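S-M checkpoint control protein rad4 (Schizosaccharomyces pombe, PDB 4BU0) acts as an adaptor essential for DNA replication and checkpoint control, its paired N-terminal BRCT domains binding phosphorylated Crb2. Local coordinates at residues Val165-Gln170 and Asn175-Pro180. Residues are numbered along the deposited sequence; the frame is centred on the assembly and turned at random.
Sequences VEWLWQ and NAVLEP
Trp167 presents the pyrrole edge of its indole to the backbone of Leu178, and its CD1 also comes near Leu178 CB. The ring nitrogen is the donor: NE1 lies 2.8 Å from Leu178 O, and the oxygen sits near the indole plane. The bond is nevertheless bent, with 138° at the hydrogen, and NE1 reaches the oxygen from a position tilted off the carbonyl plane. The indole reaches the chain that returns after helix 166-174 because a chi1 of 165° sets CG opposite the backbone N. Farther along the indole rim, on the six-membered ring, Val177 adds an apolar touch, its CG1 4.1 Å from Trp167 CZ2. Trp167 lies in the first turn of the last helix of the second BRCT domain; the helix ends in a Schellman motif at Asn175, and 175-180 runs back past its first turn. His141 stacks on the indole. Ser171 OG, hydrogen-bonded to both Trp167 O and Leu178 N, provides a second link between helix and returning chain. A leucine in place of Trp167 would probably leave Leu178 O without this donor and open a gap beside Val177 and His141. About one turn along the helix, Leu178 CD1 packs 3.7 Å from Gln170 CB, while the Gln170 amide turns back along the helix, NE2 donating to the anti lone pair of Glu166 OE2 at 2.9 Å and a nearly straight 167°.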
ATOM      1  N   VAL A 165      14.822  -5.418   8.024  1.00  8.30           N
ATOM      2  CA  VAL A 165      14.042  -6.261   7.136  1.00  7.46           C
ATOM      3  C   VAL A 165      12.723  -6.756   7.791  1.00  8.25           C
ATOM      4  O   VAL A 165      11.791  -7.124   7.088  1.00  7.99           O
ATOM      5  CB  VAL A 165      14.888  -7.412   6.551  1.00 10.77           C
ATOM      6  CG1 VAL A 165      15.272  -8.430   7.629  1.00 11.36           C
ATOM      7  CG2 VAL A 165      14.201  -8.062   5.350  1.00 10.56           C
ATOM      8  N   GLU A 166      12.651  -6.758   9.130  1.00  7.74           N
ATOM      9  CA  GLU A 166      11.432  -7.170   9.818  1.00  7.36           C
ATOM     10  C   GLU A 166      10.241  -6.306   9.396  1.00  8.56           C
ATOM     11  O   GLU A 166       9.111  -6.776   9.394  1.00  9.25           O
ATOM     12  CB  GLU A 166      11.674  -7.078  11.323  1.00  9.23           C
ATOM     13  CG  GLU A 166      10.601  -7.735  12.187  1.00 11.13           C
ATOM     14  CD  GLU A 166      10.366  -9.232  12.038  1.00 11.84           C
ATOM     15  OE1 GLU A 166      11.177  -9.935  11.394  1.00 12.16           O
ATOM     16  OE2 GLU A 166       9.287  -9.675  12.490  1.00 12.00           O
ATOM     17  N   TRP A 167      10.500  -5.063   8.949  1.00  5.97           N
ATOM     18  CA  TRP A 167       9.414  -4.242   8.410  1.00  6.00           C
ATOM     19  C   TRP A 167       8.734  -4.944   7.241  1.00  7.15           C
ATOM     20  O   TRP A 167       7.509  -4.940   7.115  1.00  6.92           O
ATOM     21  CB  TRP A 167       9.960  -2.879   7.940  1.00  5.97           C
ATOM     22  CG  TRP A 167       8.984  -2.144   7.060  1.00  5.97           C
ATOM     23  CD1 TRP A 167       7.907  -1.403   7.468  1.00  7.67           C
ATOM     24  CD2 TRP A 167       8.980  -2.104   5.623  1.00  5.97           C
ATOM     25  NE1 TRP A 167       7.204  -0.945   6.373  1.00  7.61           N
ATOM     26  CE2 TRP A 167       7.838  -1.372   5.226  1.00  7.54           C
ATOM     27  CE3 TRP A 167       9.838  -2.629   4.635  1.00  7.33           C
ATOM     28  CZ2 TRP A 167       7.515  -1.170   3.877  1.00  7.60           C
ATOM     29  CZ3 TRP A 167       9.527  -2.421   3.299  1.00  7.40           C
ATOM     30  CH2 TRP A 167       8.378  -1.699   2.932  1.00  7.76           C
ATOM     31  N   LEU A 168       9.563  -5.499   6.346  1.00  6.59           N
ATOM     32  CA  LEU A 168       9.031  -6.177   5.190  1.00  6.82           C
ATOM     33  C   LEU A 168       8.263  -7.431   5.569  1.00  8.88           C
ATOM     34  O   LEU A 168       7.151  -7.644   5.069  1.00  8.66           O
ATOM     35  CB  LEU A 168      10.205  -6.529   4.250  1.00  6.61           C
ATOM     36  CG  LEU A 168       9.814  -7.308   2.974  1.00  8.12           C
ATOM     37  CD1 LEU A 168       8.899  -6.480   2.071  1.00  9.23           C
ATOM     38  CD2 LEU A 168      11.079  -7.704   2.193  1.00  9.45           C
ATOM     39  N   TRP A 169       8.834  -8.234   6.444  1.00  7.32           N
ATOM     40  CA  TRP A 169       8.166  -9.460   6.798  1.00  7.36           C
ATOM     41  C   TRP A 169       6.854  -9.213   7.513  1.00  9.35           C
ATOM     42  O   TRP A 169       5.906  -9.842   7.208  1.00 10.14           O
ATOM     43  CB  TRP A 169       9.081 -10.379   7.600  1.00  7.91           C
ATOM     44  CG  TRP A 169      10.437 -10.661   6.990  1.00  9.29           C
ATOM     45  CD1 TRP A 169      11.593 -10.710   7.659  1.00 11.86           C
ATOM     46  CD2 TRP A 169      10.750 -10.952   5.625  1.00 10.35           C
ATOM     47  NE1 TRP A 169      12.620 -10.985   6.807  1.00 12.42           N
ATOM     48  CE2 TRP A 169      12.113 -11.132   5.555  1.00 13.07           C
ATOM     49  CE3 TRP A 169      10.014 -11.061   4.462  1.00 12.86           C
ATOM     50  CZ2 TRP A 169      12.747 -11.408   4.371  1.00 14.04           C
ATOM     51  CZ3 TRP A 169      10.669 -11.339   3.310  1.00 15.41           C
ATOM     52  CH2 TRP A 169      12.001 -11.488   3.286  1.00 15.25           C
ATOM     53  N   GLN A 170       6.864  -8.283   8.456  1.00  7.02           N
ATOM     54  CA  GLN A 170       5.609  -8.030   9.166  1.00  6.19           C
ATOM     55  C   GLN A 170       4.572  -7.341   8.267  1.00  8.67           C
ATOM     56  O   GLN A 170       3.378  -7.573   8.460  1.00 10.06           O
ATOM     57  CB  GLN A 170       5.858  -7.225  10.447  1.00  6.85           C
ATOM     58  CG  GLN A 170       6.541  -8.105  11.496  1.00  7.48           C
ATOM     59  CD  GLN A 170       6.455  -7.503  12.893  1.00 10.27           C
ATOM     60  OE1 GLN A 170       5.534  -6.738  13.221  1.00 11.65           O
ATOM     61  NE2 GLN A 170       7.437  -7.843  13.730  1.00 10.16           N
ATOM     62  N   ASN A 175      -0.568  -7.771   5.442  1.00 12.12           N
ATOM     63  CA  ASN A 175      -1.178  -7.346   4.176  0.52 12.81           C
ATOM     64  C   ASN A 175      -1.331  -5.826   4.136  1.00 16.34           C
ATOM     65  O   ASN A 175      -2.333  -5.286   3.624  1.00 16.09           O
ATOM     66  CB  ASN A 175      -2.541  -8.040   3.944  0.52 14.97           C
ATOM     67  CG  ASN A 175      -2.444  -9.538   3.860  0.52 29.49           C
ATOM     68  OD1 ASN A 175      -3.063 -10.265   4.638  0.52 26.13           O
ATOM     69  ND2 ASN A 175      -1.663 -10.034   2.907  0.52 22.01           N
ATOM     70  N   ALA A 176      -0.358  -5.102   4.715  1.00 11.60           N
ATOM     71  CA  ALA A 176      -0.392  -3.645   4.746  1.00 11.75           C
ATOM     72  C   ALA A 176       0.987  -3.145   5.054  1.00 11.60           C
ATOM     73  O   ALA A 176       1.723  -3.797   5.821  1.00 11.27           O
ATOM     74  CB  ALA A 176      -1.366  -3.140   5.807  1.00 12.98           C
ATOM     75  N   VAL A 177       1.328  -1.975   4.505  1.00  9.20           N
ATOM     76  CA  VAL A 177       2.570  -1.294   4.841  1.00  9.08           C
ATOM     77  C   VAL A 177       2.480  -0.835   6.267  1.00 10.47           C
ATOM     78  O   VAL A 177       1.533  -0.114   6.631  1.00 11.55           O
ATOM     79  CB  VAL A 177       2.796  -0.084   3.912  1.00 10.21           C
ATOM     80  CG1 VAL A 177       3.991   0.776   4.376  1.00  9.93           C
ATOM     81  CG2 VAL A 177       2.988  -0.557   2.473  1.00 10.90           C
ATOM     82  N   LEU A 178       3.456  -1.239   7.082  1.00  9.09           N
ATOM     83  CA  LEU A 178       3.509  -0.791   8.478  1.00  8.07           C
ATOM     84  C   LEU A 178       4.423   0.415   8.609  1.00 11.66           C
ATOM     85  O   LEU A 178       5.313   0.638   7.784  1.00  9.96           O
ATOM     86  CB  LEU A 178       3.969  -1.918   9.404  1.00  8.39           C
ATOM     87  CG  LEU A 178       3.087  -3.165   9.323  1.00 10.51           C
ATOM     88  CD1 LEU A 178       3.662  -4.313  10.186  1.00 11.20           C
ATOM     89  CD2 LEU A 178       1.635  -2.863   9.717  1.00 11.78           C
ATOM     90  N   GLU A 179       4.215   1.206   9.663  1.00  9.61           N
ATOM     91  CA  GLU A 179       4.970   2.436   9.876  1.00  9.77           C
ATOM     92  C   GLU A 179       6.420   2.121  10.243  1.00  9.75           C
ATOM     93  O   GLU A 179       6.712   1.117  10.915  1.00 10.23           O
ATOM     94  CB  GLU A 179       4.282   3.325  10.921  1.00 11.23           C
ATOM     95  CG  GLU A 179       3.068   4.004  10.311  1.00 12.43           C
ATOM     96  CD  GLU A 179       2.296   4.853  11.302  1.00 21.84           C
ATOM     97  OE1 GLU A 179       2.890   5.816  11.844  1.00 24.72           O
ATOM     98  OE2 GLU A 179       1.115   4.533  11.574  1.00 16.53           O
ATOM     99  N   PRO A 180       7.346   2.997   9.808  1.00  8.94           N
ATOM    100  CA  PRO A 180       8.782   2.688   9.939  1.00  8.81           C
ATOM    101  C   PRO A 180       9.364   2.812  11.343  1.00 11.89           C
ATOM    102  O   PRO A 180      10.369   2.160  11.615  1.00 11.38           O
ATOM    103  CB  PRO A 180       9.443   3.739   9.020  1.00 11.25           C
ATOM    104  CG  PRO A 180       8.489   4.936   9.099  1.00 13.52           C
ATOM    105  CD  PRO A 180       7.127   4.242   9.037  1.00  9.84           C
TER